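Local atomic coordinates of ZT_dimer domain-containing protein (Thermotoga maritima, PDB entry 6VDA), a protein that probably transports divalent metal cations such as zinc across the membrane as a cation diffusion facilitator, of which this chain is the zinc-binding C-terminal domain. Residues A[62-67]-A[78-83]; A[13-18]-A[40-45]; A[46-51]-A[58-63]; A[66-69]-A[74-77]. All coordinates share one frame; numbering follows the deposited sequence.

Contact 1: A[62-67]-A[78-83]; sequences VKIRKE and VTIHVE. With ZN (zinc ion), chain B; SO4 (sulfate ion), chain D; SO4 (sulfate ion), chain C.
Ile64 on helix 54-71 and Ile80 on strand 75-84 make the apolar part of this contact. The CD1 methyl of Ile80 lies 3.3 Å from Ile64 CG2, which is tight for two carbons. The same Ile80 CD1 is 3.5 Å from Ile64 CB, so it sits against the root of the side chain. Ile80 CG1 stands anti to its carbonyl carbon (chi1 -53°), and the chain runs on extended to CD1. This carries one methyl from the strand up to the helix. The two isoleucines meet at a slant.

Arg65 works differently. Its aliphatic part runs alongside Val78, the two side chains pointing opposite ways. Arg65 CD rests 3.5 Å from Val78 O, and Arg65 CG is 4.2 Å from Val78 CB. CG is anti to the backbone N (chi1 174°), and the bend comes later, at chi3. The guanidinium then reaches a weak ion pair from NH1 to Asp77 OD1.

Further along the strand, Val82 N donates to a sulfate oxygen. The sulfate is modelled in two overlapping places, so its exact pose is doubtful. Val82 N of the second subunit also binds it. Glu83 OE2 ligates zinc together with His29, Asp45 and Glu89. A helix segment running roughly antiparallel, at 148°, to the segment of the strand that follows it is typical of the beta-alpha-beta unit in this dimerisation domain.

Contact 2: A[13-18]-A[40-45]; sequences DDIFAV and YFIEMD. With ZN (zinc ion), chain B.
This is a small, buried apolar contact, in which Ile15 of helix 6-19 packs on Ile42 and Met44 of strand 39-48, the middle strand of the sheet. Ile15 does all the work on the helix side, and its two branches take different partners. The longer branch meets Ile42 tip to tip. Ile15 CD1 is 3.8 Å from Ile42 CD1, and it also lies 4.1 Å from Ile42 CG2. The shorter branch turns to the methionine: Ile15 CG2 is 3.9 Å from Met44 CE. The Met44 chain leaves with CG between its backbone N and carbonyl carbon (chi1 69°). The chain then bends at chi3 (78°), which brings the terminal methyl alongside Ile15. Met68 of helix 54-71 also touches Ile15 and Ile42. An alanine in place of Ile15 would remove both branches: a gap would probably open over the Ile42 methyl, and Met44 CE would lose one of its neighbours on this helix.

Next in the strand, Asp45 faces the metal. Its OD2 binds zinc at 2.2 Å, while OD1 is hydrogen-bonded to His81 ND1. That second-shell bond probably helps to fix the rotation of the carboxylate. His29, Glu83 and Glu89 complete the site. Such a strand, with apolar residues under the helices and a metal ligand near its end, belongs to the alpha-beta-beta-alpha-beta, metallochaperone-like fold of CDF C-terminal domains.

Contact 3: A[46-51]-A[58-63]; sequences IEVDGK and HELTVK
Leu60 of helix 54-71 meets Ile46 and Val48 of strand 39-48 through one methyl group. Leu60 has CG anti to its backbone N (chi1 -177°). With chi2 at 54° for CD1, the other methyl, CD2, is the one that extends straight outward from the helix. Leu60 CD2 lies 3.9 Å from Val48 CG1 and 4.2 Å from Ile46 CD1. The valine and the leucine pass alongside each other, pointing in opposite directions. Ile46 and Val48 are two residues apart, so both put their side chains on the helix-facing side of the strand. Val48 also touches Val54 of the second subunit, which places this end of the contact beside the dimer interface.

The contact lies in the first half of the beta-alpha-beta unit of strand 39-48, helix 54-71 and strand 75-84, and 46-51 runs on into the connecting loop. The loop starts with an Asx turn: Asp49 OD1 accepts from Lys51 N at 2.7 Å through its anti lone pair. Gly50, inside that turn, forms backbone hydrogen bonds with the second subunit.

On the helix, Thr61 OG1 donates to His58 O at 2.7 Å, tilted 23° from the carbonyl plane. His58 O, which also takes the helical bond from Val62 N at 3.0 Å, so has two donors.

Contact 4: A[66-69]-A[74-77]; sequences KEML and DIED
Ile75 packs under Met68 and Leu69 where a short loop leads from helix 54-71 into strand 75-84, in the second half of a beta-alpha-beta unit. The segments are joined by a short connection, and the contact is buried.

The apolar packing is carried by the two branches of Ile75. Its CG2 meets Leu69, with Ile75 CG2 and Leu69 CD1 3.7 Å apart. Its longer branch goes toward Met68, where Met68 CE comes to 4.2 Å from Ile75 CD1. Ile75 CG1 stands anti to the carbonyl carbon (chi1 -61°), and this sends the branches to separate helix residues. The Met68 chain is curled, each of its three torsions being near -60°, and its methyl is turned down toward the sheet. Val18 of helix 6-19 also touches Met68.

Polar bonds belong to the surroundings. Asp74 OD2 makes a salt bridge with Arg72 NH1 in the connection. Backbone bonds of Asp74 and Glu76 to Tyr40 of strand 39-48, and of Asp77 to Ile42, hold the start of the strand in the sheet.

The last group is methyl against backbone carbonyl. Ile75 CD1 lies 3.8 Å from Met68 O. In return, Leu69 CD1 rests 3.9 Å from Ile75 O, on a side chain whose chi1 of -99° is well off the staggered value.

In the fold
Contacts 1, 3 and 4 all use helix 54-71. Contact 3 ties it to strand 39-48, while contacts 1 and 4 tie it to strand 75-84. Contact 2 brings in helix 6-19 instead. Contacts 2, 3 and 4 are buried; 2 and 3 are methyl on methyl, and 4 adds methyls resting on two backbone carbonyls. Contact 1 is only partly buried and adds the arginine stem. Contacts 2 and 4 merge into one core, where Ile42 CD1 packs on Met68 and Ile75. Contacts 1 and 2 each supply a zinc ligand, and backbone bonds such as Thr79 N to Ile42 O join their strands. Contacts 1 and 3 reach the second subunit; contacts 2 and 4 do not.

Contact 1: A[62-67]-A[78-83]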
loop_
_atom_site.group_PDB
_atom_site.type_symbol
_atom_site.label_atom_id
_atom_site.label_comp_id
_atom_site.label_asym_id
_atom_site.label_seq_id
_atom_site.Cartn_x
_atom_site.Cartn_y
_atom_site.Cartn_z
ATOM N N VAL A 62 5.233 -2.393 10.391
ATOM C CA VAL A 62 4.680 -2.131 11.753
ATOM C C VAL A 62 5.787 -1.516 12.628
ATOM O O VAL A 62 5.534 -0.464 13.248
ATOM C CB VAL A 62 4.090 -3.414 12.368
ATOM C CG1 VAL A 62 3.835 -3.276 13.867
ATOM C CG2 VAL A 62 2.820 -3.837 11.645
ATOM N N LYS A 63 6.975 -2.128 12.660
ATOM C CA LYS A 63 8.129 -1.667 13.484
ATOM C C LYS A 63 8.616 -0.301 12.975
ATOM O O LYS A 63 9.020 0.529 13.813
ATOM C CB LYS A 63 9.248 -2.714 13.466
ATOM C CG LYS A 63 10.401 -2.470 14.429
ATOM C CD LYS A 63 10.122 -2.870 15.869
ATOM N N ILE A 64 8.587 -0.063 11.658
ATOM C CA ILE A 64 9.048 1.225 11.056
ATOM C C ILE A 64 8.112 2.337 11.549
ATOM O O ILE A 64 8.625 3.339 12.058
ATOM C CB ILE A 64 9.129 1.155 9.515
ATOM C CG1 ILE A 64 10.205 0.175 9.046
ATOM C CG2 ILE A 64 9.362 2.537 8.913
ATOM C CD1 ILE A 64 10.195 -0.085 7.554
ATOM N N ARG A 65 6.794 2.147 11.419
ATOM C CA ARG A 65 5.769 3.135 11.846
ATOM C C ARG A 65 5.958 3.422 13.339
ATOM O O ARG A 65 5.857 4.594 13.728
ATOM C CB ARG A 65 4.345 2.628 11.586
ATOM C CG ARG A 65 3.262 3.549 12.136
ATOM C CD ARG A 65 1.848 3.230 11.680
ATOM N NE ARG A 65 1.042 2.675 12.763
ATOM C CZ ARG A 65 0.301 3.371 13.635
ATOM N NH1 ARG A 65 0.222 4.691 13.582
ATOM N NH2 ARG A 65 -0.379 2.728 14.566
ATOM N N LYS A 66 6.204 2.379 14.132
ATOM C CA LYS A 66 6.357 2.463 15.607
ATOM C C LYS A 66 7.547 3.386 15.903
ATOM O O LYS A 66 7.363 4.347 16.677
ATOM C CB LYS A 66 6.509 1.060 16.209
ATOM C CG LYS A 66 6.176 0.931 17.690
ATOM N N GLU A 67 8.689 3.150 15.246
ATOM C CA GLU A 67 9.941 3.937 15.423
ATOM C C GLU A 67 9.748 5.367 14.912
ATOM O O GLU A 67 10.280 6.292 15.562
ATOM C CB GLU A 67 11.128 3.267 14.725
ATOM C CG GLU A 67 11.729 2.127 15.526
ATOM C CD GLU A 67 12.046 2.500 16.966
ATOM O OE1 GLU A 67 12.756 3.516 17.175
ATOM O OE2 GLU A 67 11.553 1.799 17.876
ATOM N N VAL A 78 1.888 6.919 9.507
ATOM C CA VAL A 78 2.906 6.551 8.484
ATOM C C VAL A 78 2.408 5.318 7.748
ATOM O O VAL A 78 2.223 4.292 8.416
ATOM C CB VAL A 78 4.283 6.267 9.109
ATOM C CG1 VAL A 78 5.307 5.924 8.035
ATOM C CG2 VAL A 78 4.753 7.419 9.985
ATOM N N THR A 79 2.213 5.428 6.434
ATOM C CA THR A 79 1.827 4.308 5.537
ATOM C C THR A 79 3.018 3.993 4.627
ATOM O O THR A 79 3.584 4.945 4.023
ATOM C CB THR A 79 0.551 4.622 4.746
ATOM O OG1 THR A 79 0.841 5.682 3.836
ATOM C CG2 THR A 79 -0.613 5.014 5.630
ATOM N N ILE A 80 3.359 2.703 4.543
ATOM C CA ILE A 80 4.565 2.170 3.854
ATOM C C ILE A 80 4.118 1.120 2.842
ATOM O O ILE A 80 3.586 0.096 3.268
ATOM C CB ILE A 80 5.546 1.572 4.876
ATOM C CG1 ILE A 80 5.870 2.574 5.985
ATOM C CG2 ILE A 80 6.801 1.071 4.178
ATOM C CD1 ILE A 80 6.633 1.977 7.137
ATOM N N HIS A 81 4.367 1.368 1.559
ATOM C CA HIS A 81 4.160 0.407 0.448
ATOM C C HIS A 81 5.438 -0.422 0.284
ATOM O O HIS A 81 6.544 0.166 0.356
ATOM C CB HIS A 81 3.720 1.176 -0.799
ATOM C CG HIS A 81 2.591 2.108 -0.510
ATOM N ND1 HIS A 81 2.734 3.489 -0.565
ATOM C CD2 HIS A 81 1.322 1.870 -0.100
ATOM C CE1 HIS A 81 1.591 4.056 -0.242
ATOM N NE2 HIS A 81 0.707 3.083 0.053
ATOM N N VAL A 82 5.302 -1.741 0.142
ATOM C CA VAL A 82 6.460 -2.680 0.026
ATOM C C VAL A 82 6.543 -3.196 -1.415
ATOM O O VAL A 82 5.508 -3.625 -1.951
ATOM C CB VAL A 82 6.351 -3.826 1.047
ATOM C CG1 VAL A 82 7.336 -4.943 0.746
ATOM C CG2 VAL A 82 6.532 -3.312 2.471
ATOM N N GLU A 83 7.736 -3.131 -2.014
ATOM C CA GLU A 83 8.006 -3.601 -3.395
ATOM C C GLU A 83 9.212 -4.530 -3.390
ATOM O O GLU A 83 10.052 -4.463 -2.491
ATOM C CB GLU A 83 8.319 -2.436 -4.331
ATOM C CG GLU A 83 7.297 -1.320 -4.310
ATOM C CD GLU A 83 7.784 -0.079 -5.033
ATOM O OE1 GLU A 83 8.764 -0.188 -5.786
ATOM O OE2 GLU A 83 7.185 0.995 -4.844
HETATM ZN ZN ZN B . 7.664 2.424 -5.550
HETATM S S SO4 D . 1.748 -2.520 -0.256
HETATM O O1 SO4 D . 1.067 -1.635 0.654
HETATM O O2 SO4 D . 0.861 -3.579 -0.652
HETATM O O3 SO4 D . 2.161 -1.779 -1.416
HETATM O O4 SO4 D . 2.903 -3.079 0.389
HETATM S S SO4 C . 1.087 -2.800 0.670
HETATM O O1 SO4 C . 0.796 -1.860 -0.382
HETATM O O2 SO4 C . 2.434 -2.601 1.133
HETATM O O3 SO4 C . 0.169 -2.593 1.756
HETATM O O4 SO4 C . 0.945 -4.140 0.173
#

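Contact 2: A[13-18]-A[40-45]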
loop_
_atom_site.group_PDB
_atom_site.type_symbol
_atom_site.label_atom_id
_atom_site.label_comp_id
_atom_site.label_asym_id
_atom_site.label_seq_id
_atom_site.Cartn_x
_atom_site.Cartn_y
_atom_site.Cartn_z
ATOM N N ASP A 13 14.944 14.496 6.985
ATOM C CA ASP A 13 16.208 14.056 7.637
ATOM C C ASP A 13 15.862 12.995 8.688
ATOM O O ASP A 13 16.473 11.920 8.640
ATOM C CB ASP A 13 17.002 15.237 8.212
ATOM C CG ASP A 13 17.751 16.064 7.172
ATOM O OD1 ASP A 13 18.015 15.540 6.076
ATOM O OD2 ASP A 13 18.077 17.230 7.467
ATOM N N ASP A 14 14.880 13.266 9.555
ATOM C CA ASP A 14 14.459 12.364 10.667
ATOM C C ASP A 14 13.865 11.060 10.107
ATOM O O ASP A 14 14.146 9.996 10.681
ATOM C CB ASP A 14 13.485 13.073 11.617
ATOM C CG ASP A 14 14.102 14.268 12.329
ATOM O OD1 ASP A 14 15.201 14.696 11.917
ATOM O OD2 ASP A 14 13.485 14.765 13.290
ATOM N N ILE A 15 13.063 11.137 9.039
ATOM C CA ILE A 15 12.425 9.955 8.380
ATOM C C ILE A 15 13.542 9.043 7.859
ATOM O O ILE A 15 13.610 7.879 8.281
ATOM C CB ILE A 15 11.476 10.387 7.244
ATOM C CG1 ILE A 15 10.294 11.215 7.757
ATOM C CG2 ILE A 15 11.015 9.181 6.439
ATOM C CD1 ILE A 15 9.565 11.982 6.674
ATOM N N PHE A 16 14.401 9.574 6.986
ATOM C CA PHE A 16 15.547 8.836 6.393
ATOM C C PHE A 16 16.469 8.347 7.515
ATOM O O PHE A 16 17.030 7.251 7.382
ATOM C CB PHE A 16 16.258 9.690 5.341
ATOM C CG PHE A 16 15.629 9.617 3.975
ATOM C CD1 PHE A 16 15.912 8.559 3.124
ATOM C CD2 PHE A 16 14.735 10.584 3.548
ATOM C CE1 PHE A 16 15.331 8.484 1.868
ATOM C CE2 PHE A 16 14.148 10.505 2.293
ATOM C CZ PHE A 16 14.452 9.459 1.453
ATOM N N ALA A 17 16.595 9.120 8.598
ATOM C CA ALA A 17 17.417 8.767 9.778
ATOM C C ALA A 17 16.873 7.484 10.417
ATOM O O ALA A 17 17.676 6.608 10.739
ATOM C CB ALA A 17 17.459 9.918 10.759
ATOM N N VAL A 18 15.552 7.362 10.558
ATOM C CA VAL A 18 14.886 6.155 11.145
ATOM C C VAL A 18 15.023 4.941 10.210
ATOM O O VAL A 18 15.218 3.830 10.730
ATOM C CB VAL A 18 13.405 6.419 11.475
ATOM C CG1 VAL A 18 12.702 5.136 11.902
ATOM C CG2 VAL A 18 13.246 7.501 12.537
ATOM N N TYR A 40 1.598 15.763 11.248
ATOM C CA TYR A 40 2.092 15.419 9.882
ATOM C C TYR A 40 1.765 13.959 9.518
ATOM O O TYR A 40 1.879 13.071 10.385
ATOM C CB TYR A 40 3.611 15.601 9.785
ATOM C CG TYR A 40 4.085 17.027 9.664
ATOM C CD1 TYR A 40 4.096 17.674 8.439
ATOM C CD2 TYR A 40 4.541 17.727 10.771
ATOM C CE1 TYR A 40 4.534 18.984 8.316
ATOM C CE2 TYR A 40 4.984 19.036 10.665
ATOM C CZ TYR A 40 4.983 19.667 9.433
ATOM O OH TYR A 40 5.418 20.957 9.319
ATOM N N PHE A 41 1.424 13.716 8.248
ATOM C CA PHE A 41 1.109 12.379 7.674
ATOM C C PHE A 41 2.186 11.986 6.658
ATOM O O PHE A 41 2.434 12.738 5.702
ATOM C CB PHE A 41 -0.282 12.386 7.037
ATOM C CG PHE A 41 -1.410 12.569 8.019
ATOM C CD1 PHE A 41 -1.704 13.824 8.535
ATOM C CD2 PHE A 41 -2.175 11.487 8.432
ATOM C CE1 PHE A 41 -2.739 13.993 9.443
ATOM C CE2 PHE A 41 -3.211 11.657 9.339
ATOM C CZ PHE A 41 -3.489 12.909 9.844
ATOM N N ILE A 42 2.801 10.820 6.854
ATOM C CA ILE A 42 3.980 10.363 6.067
ATOM C C ILE A 42 3.611 9.116 5.271
ATOM O O ILE A 42 3.061 8.163 5.854
ATOM C CB ILE A 42 5.193 10.100 6.973
ATOM C CG1 ILE A 42 5.603 11.368 7.721
ATOM C CG2 ILE A 42 6.346 9.520 6.162
ATOM C CD1 ILE A 42 6.535 11.101 8.862
ATOM N N GLU A 43 3.961 9.134 3.989
ATOM C CA GLU A 43 3.766 8.008 3.048
ATOM C C GLU A 43 5.097 7.746 2.342
ATOM O O GLU A 43 5.847 8.713 2.118
ATOM C CB GLU A 43 2.630 8.380 2.104
ATOM C CG GLU A 43 2.493 7.477 0.902
ATOM C CD GLU A 43 1.206 7.756 0.151
ATOM O OE1 GLU A 43 0.414 6.811 -0.020
ATOM O OE2 GLU A 43 0.987 8.929 -0.230
ATOM N N MET A 44 5.402 6.486 2.034
ATOM C CA MET A 44 6.673 6.125 1.362
ATOM C C MET A 44 6.549 4.755 0.690
ATOM O O MET A 44 5.676 3.960 1.086
ATOM C CB MET A 44 7.828 6.115 2.369
ATOM C CG MET A 44 7.764 5.000 3.400
ATOM S SD MET A 44 9.062 5.169 4.661
ATOM C CE MET A 44 8.377 6.460 5.696
ATOM N N ASP A 45 7.396 4.508 -0.306
ATOM C CA ASP A 45 7.658 3.157 -0.856
ATOM C C ASP A 45 9.000 2.696 -0.296
ATOM O O ASP A 45 9.897 3.542 -0.201
ATOM C CB ASP A 45 7.683 3.167 -2.384
ATOM C CG ASP A 45 6.338 3.497 -3.003
ATOM O OD1 ASP A 45 5.414 3.791 -2.239
ATOM O OD2 ASP A 45 6.230 3.444 -4.242
HETATM ZN ZN ZN B . 7.664 2.424 -5.550
#

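Contact 3: A[46-51]-A[58-63]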
loop_
_atom_site.group_PDB
_atom_site.type_symbol
_atom_site.label_atom_id
_atom_site.label_comp_id
_atom_site.label_asym_id
_atom_site.label_seq_id
_atom_site.Cartn_x
_atom_site.Cartn_y
_atom_site.Cartn_z
ATOM N N ILE A 46 9.110 1.424 0.092
ATOM C CA ILE A 46 10.421 0.771 0.373
ATOM C C ILE A 46 10.536 -0.458 -0.525
ATOM O O ILE A 46 9.499 -0.995 -0.940
ATOM C CB ILE A 46 10.591 0.424 1.869
ATOM C CG1 ILE A 46 9.550 -0.591 2.349
ATOM C CG2 ILE A 46 10.591 1.687 2.717
ATOM C CD1 ILE A 46 9.868 -1.204 3.689
ATOM N N GLU A 47 11.765 -0.900 -0.770
ATOM C CA GLU A 47 12.069 -2.175 -1.458
ATOM C C GLU A 47 12.662 -3.168 -0.451
ATOM O O GLU A 47 13.457 -2.753 0.422
ATOM C CB GLU A 47 13.000 -1.899 -2.633
ATOM C CG GLU A 47 12.316 -1.137 -3.742
ATOM C CD GLU A 47 13.214 -0.809 -4.917
ATOM O OE1 GLU A 47 14.032 -1.669 -5.292
ATOM O OE2 GLU A 47 13.095 0.304 -5.442
ATOM N N VAL A 48 12.272 -4.437 -0.565
ATOM C CA VAL A 48 12.843 -5.556 0.241
ATOM C C VAL A 48 13.164 -6.714 -0.699
ATOM O O VAL A 48 12.606 -6.779 -1.816
ATOM C CB VAL A 48 11.900 -5.989 1.379
ATOM C CG1 VAL A 48 11.513 -4.797 2.246
ATOM C CG2 VAL A 48 10.661 -6.714 0.868
ATOM N N ASP A 49 14.066 -7.583 -0.261
ATOM C CA ASP A 49 14.386 -8.830 -0.985
ATOM C C ASP A 49 13.047 -9.421 -1.448
ATOM O O ASP A 49 12.139 -9.551 -0.608
ATOM C CB ASP A 49 15.225 -9.750 -0.099
ATOM C CG ASP A 49 15.766 -10.945 -0.851
ATOM O OD1 ASP A 49 14.946 -11.754 -1.298
ATOM O OD2 ASP A 49 17.001 -11.030 -1.015
ATOM N N GLY A 50 12.915 -9.720 -2.743
ATOM C CA GLY A 50 11.717 -10.351 -3.322
ATOM C C GLY A 50 11.376 -11.663 -2.631
ATOM O O GLY A 50 10.204 -12.075 -2.717
ATOM N N LYS A 51 12.352 -12.304 -1.976
ATOM C CA LYS A 51 12.175 -13.625 -1.308
ATOM C C LYS A 51 11.584 -13.441 0.098
ATOM O O LYS A 51 11.153 -14.449 0.676
ATOM C CB LYS A 51 13.491 -14.413 -1.258
ATOM C CG LYS A 51 13.947 -15.015 -2.580
ATOM N N HIS A 58 5.360 -7.273 6.484
ATOM C CA HIS A 58 4.282 -6.563 7.219
ATOM C C HIS A 58 4.785 -6.160 8.611
ATOM O O HIS A 58 4.527 -4.999 9.019
ATOM C CB HIS A 58 3.004 -7.401 7.305
ATOM C CG HIS A 58 1.963 -6.754 8.153
ATOM N ND1 HIS A 58 1.102 -5.797 7.656
ATOM C CD2 HIS A 58 1.681 -6.881 9.468
ATOM C CE1 HIS A 58 0.316 -5.376 8.626
ATOM N NE2 HIS A 58 0.654 -6.024 9.747
ATOM N N GLU A 59 5.433 -7.095 9.313
ATOM C CA GLU A 59 6.092 -6.873 10.631
ATOM C C GLU A 59 7.085 -5.711 10.516
ATOM O O GLU A 59 7.151 -4.891 11.448
ATOM C CB GLU A 59 6.831 -8.133 11.092
ATOM C CG GLU A 59 5.993 -9.060 11.953
ATOM C CD GLU A 59 6.656 -10.395 12.277
ATOM O OE1 GLU A 59 7.859 -10.564 11.963
ATOM O OE2 GLU A 59 5.960 -11.271 12.831
ATOM N N LEU A 60 7.845 -5.671 9.421
ATOM C CA LEU A 60 8.842 -4.611 9.153
ATOM C C LEU A 60 8.133 -3.250 9.144
ATOM O O LEU A 60 8.579 -2.361 9.891
ATOM C CB LEU A 60 9.545 -4.901 7.825
ATOM C CG LEU A 60 10.656 -3.924 7.445
ATOM C CD1 LEU A 60 11.688 -3.803 8.559
ATOM C CD2 LEU A 60 11.316 -4.347 6.143
ATOM N N THR A 61 7.049 -3.106 8.375
ATOM C CA THR A 61 6.307 -1.824 8.241
ATOM C C THR A 61 5.698 -1.430 9.596
ATOM O O THR A 61 5.662 -0.223 9.894
ATOM C CB THR A 61 5.255 -1.875 7.127
ATOM O OG1 THR A 61 4.180 -2.701 7.565
ATOM C CG2 THR A 61 5.816 -2.386 5.818
ATOM N N VAL A 62 5.233 -2.393 10.391
ATOM C CA VAL A 62 4.680 -2.131 11.753
ATOM C C VAL A 62 5.787 -1.516 12.628
ATOM O O VAL A 62 5.534 -0.464 13.248
ATOM C CB VAL A 62 4.090 -3.414 12.368
ATOM C CG1 VAL A 62 3.835 -3.276 13.867
ATOM C CG2 VAL A 62 2.820 -3.837 11.645
ATOM N N LYS A 63 6.975 -2.128 12.660
ATOM C CA LYS A 63 8.129 -1.667 13.484
ATOM C C LYS A 63 8.616 -0.301 12.975
ATOM O O LYS A 63 9.020 0.529 13.813
ATOM C CB LYS A 63 9.248 -2.714 13.466
ATOM C CG LYS A 63 10.401 -2.470 14.429
ATOM C CD LYS A 63 10.122 -2.870 15.869
#

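Contact 4: A[66-69]-A[74-77]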
loop_
_atom_site.group_PDB
_atom_site.type_symbol
_atom_site.label_atom_id
_atom_site.label_comp_id
_atom_site.label_asym_id
_atom_site.label_seq_id
_atom_site.Cartn_x
_atom_site.Cartn_y
_atom_site.Cartn_z
ATOM N N LYS A 66 6.204 2.379 14.132
ATOM C CA LYS A 66 6.357 2.463 15.607
ATOM C C LYS A 66 7.547 3.386 15.903
ATOM O O LYS A 66 7.363 4.347 16.677
ATOM C CB LYS A 66 6.509 1.060 16.209
ATOM C CG LYS A 66 6.176 0.931 17.690
ATOM N N GLU A 67 8.689 3.150 15.246
ATOM C CA GLU A 67 9.941 3.937 15.423
ATOM C C GLU A 67 9.748 5.367 14.912
ATOM O O GLU A 67 10.280 6.292 15.562
ATOM C CB GLU A 67 11.128 3.267 14.725
ATOM C CG GLU A 67 11.729 2.127 15.526
ATOM C CD GLU A 67 12.046 2.500 16.966
ATOM O OE1 GLU A 67 12.756 3.516 17.175
ATOM O OE2 GLU A 67 11.553 1.799 17.876
ATOM N N MET A 68 9.026 5.552 13.803
ATOM C CA MET A 68 8.714 6.896 13.247
ATOM C C MET A 68 7.951 7.701 14.307
ATOM O O MET A 68 8.368 8.828 14.594
ATOM C CB MET A 68 7.865 6.802 11.976
ATOM C CG MET A 68 8.570 6.119 10.818
ATOM S SD MET A 68 9.791 7.164 9.993
ATOM C CE MET A 68 8.705 8.401 9.289
ATOM N N LEU A 69 6.888 7.121 14.877
ATOM C CA LEU A 69 5.986 7.786 15.857
ATOM C C LEU A 69 6.759 8.122 17.142
ATOM O O LEU A 69 6.453 9.163 17.745
ATOM C CB LEU A 69 4.781 6.879 16.134
ATOM C CG LEU A 69 3.499 7.222 15.369
ATOM C CD1 LEU A 69 3.782 7.520 13.909
ATOM C CD2 LEU A 69 2.470 6.109 15.485
ATOM N N ASP A 74 5.069 14.785 16.414
ATOM C CA ASP A 74 4.194 15.572 15.499
ATOM C C ASP A 74 3.839 14.761 14.242
ATOM O O ASP A 74 3.178 15.332 13.360
ATOM C CB ASP A 74 4.830 16.918 15.139
ATOM C CG ASP A 74 6.192 16.816 14.480
ATOM O OD1 ASP A 74 6.770 15.717 14.500
ATOM O OD2 ASP A 74 6.662 17.838 13.955
ATOM N N ILE A 75 4.238 13.485 14.163
ATOM C CA ILE A 75 3.784 12.535 13.103
ATOM C C ILE A 75 2.533 11.814 13.613
ATOM O O ILE A 75 2.628 11.140 14.651
ATOM C CB ILE A 75 4.892 11.538 12.710
ATOM C CG1 ILE A 75 6.119 12.248 12.134
ATOM C CG2 ILE A 75 4.354 10.489 11.747
ATOM C CD1 ILE A 75 7.330 11.353 11.987
ATOM N N GLU A 76 1.418 11.948 12.891
ATOM C CA GLU A 76 0.089 11.385 13.250
ATOM C C GLU A 76 -0.014 9.945 12.720
ATOM O O GLU A 76 -0.523 9.089 13.467
ATOM C CB GLU A 76 -1.018 12.292 12.699
ATOM C CG GLU A 76 -2.427 11.830 13.031
ATOM C CD GLU A 76 -2.817 11.890 14.499
ATOM O OE1 GLU A 76 -2.278 12.751 15.229
ATOM O OE2 GLU A 76 -3.666 11.075 14.911
ATOM N N ASP A 77 0.446 9.682 11.489
ATOM C CA ASP A 77 0.447 8.314 10.899
ATOM C C ASP A 77 1.528 8.168 9.812
ATOM O O ASP A 77 2.013 9.193 9.283
ATOM C CB ASP A 77 -0.929 7.952 10.339
ATOM C CG ASP A 77 -1.233 6.465 10.389
ATOM O OD1 ASP A 77 -0.279 5.672 10.534
ATOM O OD2 ASP A 77 -2.424 6.110 10.291
#